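Local coordinates for protein regulator of nonsense transcripts 2 (Homo sapiens, PDB 4CEM) that acts as a factor in nonsense-mediated mRNA decay, here represented by the first of its three MIF4G domains, an all-helical module, at residues Leu251-Asp254 against His255-Gln259; Glu242-Thr245 against Ser246-His250; Ser111-His114 against Gln115-Asp119. All blocks are in the same frame, centred on the assembly; numbering follows the deposited sequence.

Interaction 1. Residues Leu251-Asp254 against His255-Gln259; sequences LKRD and HRELQ
The last turns of the long helix 230-259 bring Arg253 alongside Glu257, one helical turn further on. Backbone bonding is uneven here. Glu257 N donates to Arg253 O (3.0 Å), and Arg256 N reaches Lys252 O at 3.0 Å, whereas His255 N divides itself between Leu251 O and Lys252 O in two weak bonds and Leu258 N makes another weak one to Asp254 O. The side chains of Arg253 and Glu257 run side by side in the same direction, but they meet through Arg253 CD and Glu257 OE2, 4.0 Å apart. Their charged ends stay separate, with Arg253 NH1 4.9 Å from Glu257 OE2. Bends at chi2 and chi3 (-148° and -74°) instead turn the guanidinium group to its sequence neighbour, where Arg253 NH1 forms a salt bridge with Asp254 OD1 at 3.2 Å.

In this helical domain the charged residues occupy the outer surface of the helix, while Leu251 and Leu258, two turns apart, face helix 283-303: Leu251 packs on Leu293 and Ser297, Leu258 on Tyr283 and Ala287. His255, with CG anti to its N (chi1 -168°), carries its ring away from the preceding turn to Leu311 and Pro312 near the end of the modelled chain. Its CB remains over the backbone, 3.2 Å from Lys252 O.

Interaction 2. Residues Glu242-Thr245 against Ser246-His250; sequences EYFT and SLTKH
Regular i to i+4 bonding joins Glu242-Thr245 to Ser246-His250 in mid-helix, from Ser246 N to Glu242 O (3.0 Å), Leu247 N to Tyr243 O, Thr248 N to Phe244 O and Lys249 N to Thr245 O, with a weak extra bond from Thr248 N to Thr245 O. Of the side-chain pairs, Phe244 and Thr248 cross at a slant: the hydroxyl oxygen OG1 of Thr248 sits over one face of the phenyl ring, 3.9 Å from Phe244 CZ. Thr245 and Lys249 instead lie side by side, pointing the same way. The trans placement of Thr245 CG2 relative to its own N leaves that methyl 3.7 Å from Lys249 NZ, a bend at chi2 (71°) having brought the lysine chain back across Thr245 O, which CD approaches to 3.6 Å. Thr245 OG1 bonds to Lys241 O, one turn earlier.

Helix 230-259 is here packed among other helices of the MIF4G domain. Tyr243 lies against Ile178 and Ile179 of helix 164-181 and Val189 and Val192 of helix 189-204, and Leu247 reaches Leu293 and Ser297 of helix 283-303. Between these two side chains contact is loose, with Tyr243 CE2 4.5 Å from Leu247 CB. Ser246 CB rests 3.3 Å from Tyr243 O, while its OG hydrogen-bonds to His186 NE2; the same histidine ring meets Tyr243 edge-to-face.

Interaction 3. Residues Ser111-His114 against Gln115-Asp119; sequences SLFH and QRYAD
Apolar contact between Phe113 and Tyr117 spans the final turn of helix 103-116; the two side chains slant across each other, with Phe113 CD1 3.9 Å from Tyr117 CD2. Tyr117 CD2 also lies 3.4 Å from Phe113 O, which sits at the edge of the tyrosine ring, near its plane. One face of that ring receives Arg116 CG, 3.7 Å above the plane and offset toward the rim.

Among the backbone bonds, Tyr117 N bonds to Phe113 O (2.7 Å), closing the helix just as Tyr117 leaves helical backbone angles. Arg116 N makes only weak bonds, to Leu112 O and Phe113 O, while Gln115 N bonds to Ser111 O at 2.9 Å. This helix end is enclosed by the MIF4G fold: Phe113 stacks on Phe120 and meets Phe77 edge-to-face, and Tyr117 OH bonds to Leu82 N.

The polar side chains turn to other partners. In Gln115, CG lies anti to the carbonyl carbon (chi1 -73°), and the extended chain beyond it runs back along the helix to Ser111, NE2 ending 3.5 Å from Ser111 CB and hydrogen-bonded to Asn32 OD1. Ser111 OG bonds to Val107 O and Asn32 ND2, and His114 NE2 to Asn32 O.

Overall arrangement
Interactions 1 and 2 follow one another along helix 230-259, their centres about 14 Å apart, whereas interaction 3 ends helix 103-116 on the opposite side of the chain's centre, about 52 and 41 Å from them between centres. The first two lie wholly within one helix, while interaction 3 runs off a helix end into a turn, and chemistry follows surroundings. Interaction 1, farthest out, combines surface charge with a leucine face; interaction 2, nearer the centre, mixes buried Tyr243, Phe244 and Leu247 with exposed Thr245 and Lys249. Interaction 3 has no exposed residue among those that touch; it combines aromatic packing with polar side chains bonded to Asn32. Helix 283-303 covers the leucines of the first two.

Interaction 1. Residues Leu251-Asp254 against His255-Gln259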
ATOM      1  N   LEU A 251      -3.328  22.419   1.804  1.00 86.76           N
ATOM      2  CA  LEU A 251      -4.427  22.603   2.758  1.00 85.22           C
ATOM      3  C   LEU A 251      -4.599  24.072   3.152  1.00 84.79           C
ATOM      4  O   LEU A 251      -5.729  24.552   3.289  1.00 81.56           O
ATOM      5  CB  LEU A 251      -4.209  21.757   4.016  1.00 84.30           C
ATOM      6  CG  LEU A 251      -5.384  21.732   5.003  1.00 82.06           C
ATOM      7  CD1 LEU A 251      -6.540  20.924   4.439  1.00 83.20           C
ATOM      8  CD2 LEU A 251      -4.952  21.178   6.351  1.00 84.97           C
ATOM      9  N   LYS A 252      -3.480  24.771   3.355  1.00 83.76           N
ATOM     10  CA  LYS A 252      -3.509  26.194   3.705  1.00 83.15           C
ATOM     11  C   LYS A 252      -4.069  27.011   2.551  1.00 83.67           C
ATOM     12  O   LYS A 252      -5.056  27.723   2.719  1.00 83.09           O
ATOM     13  CB  LYS A 252      -2.117  26.720   4.078  1.00 82.03           C
ATOM     14  CG  LYS A 252      -1.621  26.288   5.450  1.00 80.86           C
ATOM     15  CD  LYS A 252      -0.503  27.199   5.938  1.00 82.58           C
ATOM     16  CE  LYS A 252       0.395  26.522   6.965  1.00 81.61           C
ATOM     17  NZ  LYS A 252       1.432  25.659   6.330  1.00 82.49           N
ATOM     18  N   ARG A 253      -3.441  26.902   1.383  1.00 86.63           N
ATOM     19  CA  ARG A 253      -3.949  27.565   0.181  1.00 86.90           C
ATOM     20  C   ARG A 253      -5.470  27.457   0.113  1.00 85.90           C
ATOM     21  O   ARG A 253      -6.168  28.468   0.091  1.00 89.68           O
ATOM     22  CB  ARG A 253      -3.334  26.974  -1.094  1.00 87.88           C
ATOM     23  CG  ARG A 253      -2.143  27.743  -1.648  1.00 88.93           C
ATOM     24  CD  ARG A 253      -2.060  27.647  -3.169  1.00 93.04           C
ATOM     25  NE  ARG A 253      -1.604  26.335  -3.650  1.00 95.88           N
ATOM     26  CZ  ARG A 253      -2.387  25.330  -4.062  1.00 98.77           C
ATOM     27  NH1 ARG A 253      -3.716  25.430  -4.063  1.00 97.70           N
ATOM     28  NH2 ARG A 253      -1.828  24.196  -4.481  1.00102.22           N
ATOM     29  N   ASP A 254      -5.975  26.229   0.114  1.00 83.82           N
ATOM     30  CA  ASP A 254      -7.409  25.993  -0.014  1.00 85.07           C
ATOM     31  C   ASP A 254      -8.230  26.497   1.178  1.00 86.54           C
ATOM     32  O   ASP A 254      -9.440  26.668   1.053  1.00 87.86           O
ATOM     33  CB  ASP A 254      -7.692  24.508  -0.261  1.00 85.75           C
ATOM     34  CG  ASP A 254      -7.141  24.026  -1.590  1.00 87.81           C
ATOM     35  OD1 ASP A 254      -6.126  24.591  -2.051  1.00 89.32           O
ATOM     36  OD2 ASP A 254      -7.722  23.089  -2.177  1.00 87.83           O
ATOM     37  N   HIS A 255      -7.594  26.732   2.325  1.00 87.41           N
ATOM     38  CA  HIS A 255      -8.282  27.384   3.444  1.00 89.90           C
ATOM     39  C   HIS A 255      -8.501  28.845   3.138  1.00 92.73           C
ATOM     40  O   HIS A 255      -9.630  29.333   3.199  1.00 92.99           O
ATOM     41  CB  HIS A 255      -7.512  27.216   4.757  1.00 87.84           C
ATOM     42  CG  HIS A 255      -8.309  27.607   5.988  1.00 87.71           C
ATOM     43  ND1 HIS A 255      -9.589  27.236   6.409  1.00 85.69           N
ATOM     44  CD2 HIS A 255      -7.837  28.461   6.918  1.00 84.82           C
ATOM     45  CE1 HIS A 255      -9.830  27.871   7.576  1.00 84.30           C
ATOM     46  NE2 HIS A 255      -8.759  28.622   7.888  1.00 83.58           N
ATOM     47  N   ARG A 256      -7.420  29.550   2.793  1.00 95.93           N
ATOM     48  CA  ARG A 256      -7.490  30.961   2.385  1.00 96.83           C
ATOM     49  C   ARG A 256      -8.526  31.183   1.287  1.00 96.68           C
ATOM     50  O   ARG A 256      -9.449  31.973   1.455  1.00 99.32           O
ATOM     51  CB  ARG A 256      -6.119  31.456   1.897  1.00 97.19           C
ATOM     52  CG  ARG A 256      -5.303  32.207   2.940  1.00 98.14           C
ATOM     53  CD  ARG A 256      -5.504  33.710   2.833  1.00101.55           C
ATOM     54  NE  ARG A 256      -4.425  34.451   3.486  1.00105.89           N
ATOM     55  CZ  ARG A 256      -4.007  35.671   3.138  1.00108.90           C
ATOM     56  NH1 ARG A 256      -4.563  36.329   2.121  1.00110.85           N
ATOM     57  NH2 ARG A 256      -3.012  36.243   3.810  1.00108.47           N
ATOM     58  N   GLU A 257      -8.378  30.465   0.177  1.00 95.46           N
ATOM     59  CA  GLU A 257      -9.236  30.654  -0.995  1.00 94.32           C
ATOM     60  C   GLU A 257     -10.642  30.090  -0.823  1.00 91.54           C
ATOM     61  O   GLU A 257     -11.479  30.260  -1.702  1.00 92.98           O
ATOM     62  CB  GLU A 257      -8.577  30.055  -2.239  1.00 97.75           C
ATOM     63  CG  GLU A 257      -7.274  30.747  -2.620  1.00103.03           C
ATOM     64  CD  GLU A 257      -6.480  29.989  -3.669  1.00106.99           C
ATOM     65  OE1 GLU A 257      -7.102  29.312  -4.517  1.00111.85           O
ATOM     66  OE2 GLU A 257      -5.231  30.074  -3.646  1.00107.28           O
ATOM     67  N   LEU A 258     -10.896  29.404   0.289  1.00 91.15           N
ATOM     68  CA  LEU A 258     -12.260  29.064   0.682  1.00 91.92           C
ATOM     69  C   LEU A 258     -12.868  30.241   1.440  1.00 97.68           C
ATOM     70  O   LEU A 258     -14.032  30.581   1.230  1.00102.07           O
ATOM     71  CB  LEU A 258     -12.295  27.810   1.561  1.00 90.88           C
ATOM     72  CG  LEU A 258     -13.672  27.383   2.089  1.00 89.24           C
ATOM     73  CD1 LEU A 258     -14.492  26.701   1.003  1.00 85.81           C
ATOM     74  CD2 LEU A 258     -13.527  26.474   3.299  1.00 89.12           C
ATOM     75  N   GLN A 259     -12.077  30.857   2.319  1.00101.09           N
ATOM     76  CA  GLN A 259     -12.560  31.958   3.163  1.00102.29           C
ATOM     77  C   GLN A 259     -12.356  33.355   2.537  1.00102.31           C
ATOM     78  O   GLN A 259     -12.940  34.336   3.004  1.00 99.92           O
ATOM     79  CB  GLN A 259     -11.947  31.867   4.571  1.00104.30           C
ATOM     80  CG  GLN A 259     -12.518  30.716   5.404  1.00102.13           C
ATOM     81  CD  GLN A 259     -11.979  30.661   6.828  1.00 98.83           C
ATOM     82  OE1 GLN A 259     -10.904  31.188   7.125  1.00 95.88           O
ATOM     83  NE2 GLN A 259     -12.724  30.009   7.714  1.00 94.85           N
TER

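Interaction 2. Residues Glu242-Thr245 against Ser246-His250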
ATOM      1  N   GLU A 242       8.055  15.125   3.477  1.00 60.76           N
ATOM      2  CA  GLU A 242       8.114  16.045   2.358  1.00 61.13           C
ATOM      3  C   GLU A 242       6.782  16.071   1.608  1.00 59.73           C
ATOM      4  O   GLU A 242       6.304  17.138   1.224  1.00 61.42           O
ATOM      5  CB  GLU A 242       9.241  15.611   1.437  1.00 63.00           C
ATOM      6  CG  GLU A 242       9.651  16.617   0.395  1.00 65.31           C
ATOM      7  CD  GLU A 242      10.623  16.000  -0.581  1.00 70.44           C
ATOM      8  OE1 GLU A 242      11.509  15.241  -0.127  1.00 72.34           O
ATOM      9  OE2 GLU A 242      10.492  16.254  -1.796  1.00 75.24           O
ATOM     10  N   TYR A 243       6.183  14.901   1.403  1.00 57.78           N
ATOM     11  CA  TYR A 243       4.836  14.827   0.839  1.00 57.56           C
ATOM     12  C   TYR A 243       3.858  15.516   1.770  1.00 58.67           C
ATOM     13  O   TYR A 243       3.036  16.320   1.341  1.00 62.93           O
ATOM     14  CB  TYR A 243       4.392  13.380   0.648  1.00 55.76           C
ATOM     15  CG  TYR A 243       3.042  13.244  -0.021  1.00 55.69           C
ATOM     16  CD1 TYR A 243       2.937  13.152  -1.407  1.00 57.67           C
ATOM     17  CD2 TYR A 243       1.872  13.194   0.726  1.00 55.90           C
ATOM     18  CE1 TYR A 243       1.706  13.022  -2.028  1.00 57.95           C
ATOM     19  CE2 TYR A 243       0.634  13.060   0.117  1.00 57.01           C
ATOM     20  CZ  TYR A 243       0.552  12.975  -1.261  1.00 57.70           C
ATOM     21  OH  TYR A 243      -0.675  12.847  -1.878  1.00 54.65           O
ATOM     22  N   PHE A 244       3.951  15.179   3.051  1.00 57.90           N
ATOM     23  CA  PHE A 244       3.067  15.745   4.049  1.00 57.04           C
ATOM     24  C   PHE A 244       3.175  17.264   4.087  1.00 57.50           C
ATOM     25  O   PHE A 244       2.164  17.961   4.216  1.00 55.50           O
ATOM     26  CB  PHE A 244       3.377  15.178   5.432  1.00 55.09           C
ATOM     27  CG  PHE A 244       2.576  15.815   6.517  1.00 53.07           C
ATOM     28  CD1 PHE A 244       1.228  15.526   6.648  1.00 51.50           C
ATOM     29  CD2 PHE A 244       3.153  16.738   7.379  1.00 52.79           C
ATOM     30  CE1 PHE A 244       0.467  16.127   7.640  1.00 52.43           C
ATOM     31  CE2 PHE A 244       2.398  17.343   8.371  1.00 53.10           C
ATOM     32  CZ  PHE A 244       1.050  17.037   8.503  1.00 52.10           C
ATOM     33  N   THR A 245       4.404  17.763   4.001  1.00 58.90           N
ATOM     34  CA  THR A 245       4.655  19.199   3.875  1.00 61.29           C
ATOM     35  C   THR A 245       3.898  19.793   2.675  1.00 63.89           C
ATOM     36  O   THR A 245       3.110  20.737   2.811  1.00 64.27           O
ATOM     37  CB  THR A 245       6.157  19.461   3.706  1.00 60.08           C
ATOM     38  OG1 THR A 245       6.832  19.103   4.916  1.00 62.42           O
ATOM     39  CG2 THR A 245       6.422  20.924   3.370  1.00 58.12           C
ATOM     40  N   SER A 246       4.144  19.216   1.505  1.00 62.13           N
ATOM     41  CA  SER A 246       3.443  19.595   0.292  1.00 60.75           C
ATOM     42  C   SER A 246       1.925  19.591   0.500  1.00 60.56           C
ATOM     43  O   SER A 246       1.239  20.522   0.095  1.00 62.02           O
ATOM     44  CB  SER A 246       3.842  18.654  -0.852  1.00 59.69           C
ATOM     45  OG  SER A 246       2.794  18.516  -1.784  1.00 61.75           O
ATOM     46  N   LEU A 247       1.408  18.550   1.144  1.00 61.25           N
ATOM     47  CA  LEU A 247      -0.036  18.408   1.357  1.00 61.52           C
ATOM     48  C   LEU A 247      -0.594  19.484   2.286  1.00 65.19           C
ATOM     49  O   LEU A 247      -1.759  19.871   2.170  1.00 66.32           O
ATOM     50  CB  LEU A 247      -0.356  17.019   1.925  1.00 59.77           C
ATOM     51  CG  LEU A 247      -1.828  16.702   2.209  1.00 59.06           C
ATOM     52  CD1 LEU A 247      -2.636  16.658   0.920  1.00 57.86           C
ATOM     53  CD2 LEU A 247      -1.943  15.388   2.963  1.00 58.65           C
ATOM     54  N   THR A 248       0.235  19.953   3.215  1.00 68.05           N
ATOM     55  CA  THR A 248      -0.187  20.956   4.187  1.00 68.88           C
ATOM     56  C   THR A 248      -0.176  22.351   3.563  1.00 71.52           C
ATOM     57  O   THR A 248      -1.024  23.183   3.887  1.00 72.04           O
ATOM     58  CB  THR A 248       0.658  20.870   5.477  1.00 70.05           C
ATOM     59  OG1 THR A 248      -0.064  20.105   6.446  1.00 67.02           O
ATOM     60  CG2 THR A 248       0.959  22.245   6.058  1.00 71.01           C
ATOM     61  N   LYS A 249       0.768  22.595   2.656  1.00 74.31           N
ATOM     62  CA  LYS A 249       0.690  23.762   1.768  1.00 77.71           C
ATOM     63  C   LYS A 249      -0.663  23.803   1.056  1.00 79.37           C
ATOM     64  O   LYS A 249      -1.382  24.795   1.134  1.00 83.74           O
ATOM     65  CB  LYS A 249       1.812  23.748   0.723  1.00 77.38           C
ATOM     66  CG  LYS A 249       2.976  24.683   1.019  1.00 81.12           C
ATOM     67  CD  LYS A 249       3.829  24.215   2.192  1.00 82.37           C
ATOM     68  CE  LYS A 249       5.189  24.900   2.189  1.00 82.31           C
ATOM     69  NZ  LYS A 249       5.974  24.621   3.424  1.00 83.68           N
ATOM     70  N   HIS A 250      -1.002  22.711   0.379  1.00 81.11           N
ATOM     71  CA  HIS A 250      -2.252  22.609  -0.377  1.00 85.47           C
ATOM     72  C   HIS A 250      -3.473  22.719   0.512  1.00 88.64           C
ATOM     73  O   HIS A 250      -4.549  23.091   0.041  1.00 93.36           O
ATOM     74  CB  HIS A 250      -2.253  21.311  -1.197  1.00 87.60           C
ATOM     75  CG  HIS A 250      -3.448  21.141  -2.122  1.00 90.53           C
ATOM     76  ND1 HIS A 250      -3.972  22.156  -2.832  1.00 94.39           N
ATOM     77  CD2 HIS A 250      -4.188  20.004  -2.458  1.00 92.82           C
ATOM     78  CE1 HIS A 250      -5.011  21.700  -3.566  1.00 95.97           C
ATOM     79  NE2 HIS A 250      -5.138  20.384  -3.336  1.00 92.85           N
TER

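Interaction 3. Residues Ser111-His114 against Gln115-Asp119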
ATOM      1  N   SER A 111       4.676 -16.697  -1.867  1.00 34.97           N
ATOM      2  CA  SER A 111       5.654 -17.373  -1.009  1.00 34.24           C
ATOM      3  C   SER A 111       5.783 -18.850  -1.335  1.00 34.52           C
ATOM      4  O   SER A 111       6.873 -19.412  -1.239  1.00 35.50           O
ATOM      5  CB  SER A 111       5.303 -17.200   0.472  1.00 34.88           C
ATOM      6  OG  SER A 111       5.272 -15.829   0.829  1.00 35.42           O
ATOM      7  N   LEU A 112       4.682 -19.498  -1.704  1.00 35.06           N
ATOM      8  CA  LEU A 112       4.762 -20.903  -2.106  1.00 34.71           C
ATOM      9  C   LEU A 112       5.545 -21.033  -3.423  1.00 35.32           C
ATOM     10  O   LEU A 112       6.351 -21.946  -3.581  1.00 37.81           O
ATOM     11  CB  LEU A 112       3.374 -21.530  -2.234  1.00 34.43           C
ATOM     12  CG  LEU A 112       2.486 -21.614  -0.988  1.00 33.07           C
ATOM     13  CD1 LEU A 112       1.111 -22.133  -1.379  1.00 31.64           C
ATOM     14  CD2 LEU A 112       3.110 -22.495   0.080  1.00 31.69           C
ATOM     15  N   PHE A 113       5.317 -20.113  -4.354  1.00 36.05           N
ATOM     16  CA  PHE A 113       6.086 -20.066  -5.608  1.00 36.11           C
ATOM     17  C   PHE A 113       7.560 -19.864  -5.309  1.00 34.96           C
ATOM     18  O   PHE A 113       8.405 -20.648  -5.727  1.00 33.38           O
ATOM     19  CB  PHE A 113       5.604 -18.923  -6.512  1.00 36.70           C
ATOM     20  CG  PHE A 113       4.545 -19.326  -7.503  1.00 37.78           C
ATOM     21  CD1 PHE A 113       4.890 -20.008  -8.666  1.00 38.50           C
ATOM     22  CD2 PHE A 113       3.211 -19.017  -7.284  1.00 38.10           C
ATOM     23  CE1 PHE A 113       3.926 -20.375  -9.588  1.00 38.30           C
ATOM     24  CE2 PHE A 113       2.240 -19.384  -8.202  1.00 38.85           C
ATOM     25  CZ  PHE A 113       2.598 -20.064  -9.356  1.00 39.31           C
ATOM     26  N   HIS A 114       7.850 -18.801  -4.570  1.00 36.18           N
ATOM     27  CA  HIS A 114       9.220 -18.451  -4.224  1.00 36.25           C
ATOM     28  C   HIS A 114       9.937 -19.574  -3.549  1.00 36.40           C
ATOM     29  O   HIS A 114      11.085 -19.835  -3.862  1.00 36.83           O
ATOM     30  CB  HIS A 114       9.238 -17.227  -3.327  1.00 36.49           C
ATOM     31  CG  HIS A 114      10.607 -16.886  -2.794  1.00 37.08           C
ATOM     32  ND1 HIS A 114      11.620 -16.519  -3.594  1.00 36.51           N
ATOM     33  CD2 HIS A 114      11.103 -16.866  -1.489  1.00 36.30           C
ATOM     34  CE1 HIS A 114      12.712 -16.279  -2.844  1.00 38.13           C
ATOM     35  NE2 HIS A 114      12.389 -16.493  -1.554  1.00 37.72           N
ATOM     36  N   GLN A 115       9.260 -20.262  -2.630  1.00 37.48           N
ATOM     37  CA  GLN A 115       9.888 -21.341  -1.860  1.00 38.00           C
ATOM     38  C   GLN A 115      10.115 -22.604  -2.691  1.00 37.86           C
ATOM     39  O   GLN A 115      10.954 -23.437  -2.337  1.00 39.36           O
ATOM     40  CB  GLN A 115       9.080 -21.669  -0.595  1.00 38.00           C
ATOM     41  CG  GLN A 115       9.181 -20.610   0.497  1.00 39.65           C
ATOM     42  CD  GLN A 115       8.060 -20.698   1.528  1.00 40.71           C
ATOM     43  OE1 GLN A 115       7.696 -21.784   1.973  1.00 42.35           O
ATOM     44  NE2 GLN A 115       7.521 -19.552   1.920  1.00 40.83           N
ATOM     45  N   ARG A 116       9.375 -22.754  -3.785  1.00 37.31           N
ATOM     46  CA  ARG A 116       9.540 -23.917  -4.649  1.00 38.32           C
ATOM     47  C   ARG A 116      10.440 -23.653  -5.863  1.00 37.21           C
ATOM     48  O   ARG A 116      11.200 -24.536  -6.245  1.00 34.50           O
ATOM     49  CB  ARG A 116       8.183 -24.431  -5.112  1.00 39.46           C
ATOM     50  CG  ARG A 116       8.253 -25.799  -5.768  1.00 40.46           C
ATOM     51  CD  ARG A 116       6.887 -26.453  -5.826  1.00 42.13           C
ATOM     52  NE  ARG A 116       6.520 -27.094  -4.564  1.00 42.42           N
ATOM     53  CZ  ARG A 116       5.392 -27.776  -4.370  1.00 44.61           C
ATOM     54  NH1 ARG A 116       4.498 -27.913  -5.350  1.00 45.69           N
ATOM     55  NH2 ARG A 116       5.149 -28.330  -3.189  1.00 45.75           N
ATOM     56  N   TYR A 117      10.357 -22.447  -6.434  1.00 36.99           N
ATOM     57  CA  TYR A 117      11.003 -22.113  -7.711  1.00 38.91           C
ATOM     58  C   TYR A 117      11.962 -20.915  -7.656  1.00 38.36           C
ATOM     59  O   TYR A 117      11.540 -19.778  -7.438  1.00 38.13           O
ATOM     60  CB  TYR A 117       9.932 -21.802  -8.757  1.00 40.84           C
ATOM     61  CG  TYR A 117       8.885 -22.879  -8.909  1.00 42.92           C
ATOM     62  CD1 TYR A 117       9.133 -24.015  -9.676  1.00 43.69           C
ATOM     63  CD2 TYR A 117       7.639 -22.756  -8.311  1.00 42.60           C
ATOM     64  CE1 TYR A 117       8.171 -24.999  -9.831  1.00 43.49           C
ATOM     65  CE2 TYR A 117       6.675 -23.738  -8.464  1.00 42.93           C
ATOM     66  CZ  TYR A 117       6.950 -24.854  -9.223  1.00 42.26           C
ATOM     67  OH  TYR A 117       6.004 -25.828  -9.372  1.00 43.14           O
ATOM     68  N   ALA A 118      13.243 -21.177  -7.913  1.00 38.64           N
ATOM     69  CA  ALA A 118      14.274 -20.134  -7.971  1.00 38.07           C
ATOM     70  C   ALA A 118      13.995 -19.024  -8.983  1.00 38.83           C
ATOM     71  O   ALA A 118      14.386 -17.885  -8.762  1.00 43.12           O
ATOM     72  CB  ALA A 118      15.635 -20.759  -8.243  1.00 36.08           C
ATOM     73  N   ASP A 119      13.309 -19.340 -10.077  1.00 41.21           N
ATOM     74  CA  ASP A 119      13.017 -18.347 -11.123  1.00 41.76           C
ATOM     75  C   ASP A 119      11.955 -17.330 -10.756  1.00 41.56           C
ATOM     76  O   ASP A 119      11.781 -16.339 -11.471  1.00 42.70           O
ATOM     77  CB  ASP A 119      12.541 -19.036 -12.408  1.00 43.22           C
ATOM     78  CG  ASP A 119      13.621 -19.831 -13.075  1.00 44.75           C
ATOM     79  OD1 ASP A 119      14.766 -19.809 -12.582  1.00 44.98           O
ATOM     80  OD2 ASP A 119      13.320 -20.492 -14.094  1.00 50.09           O
TER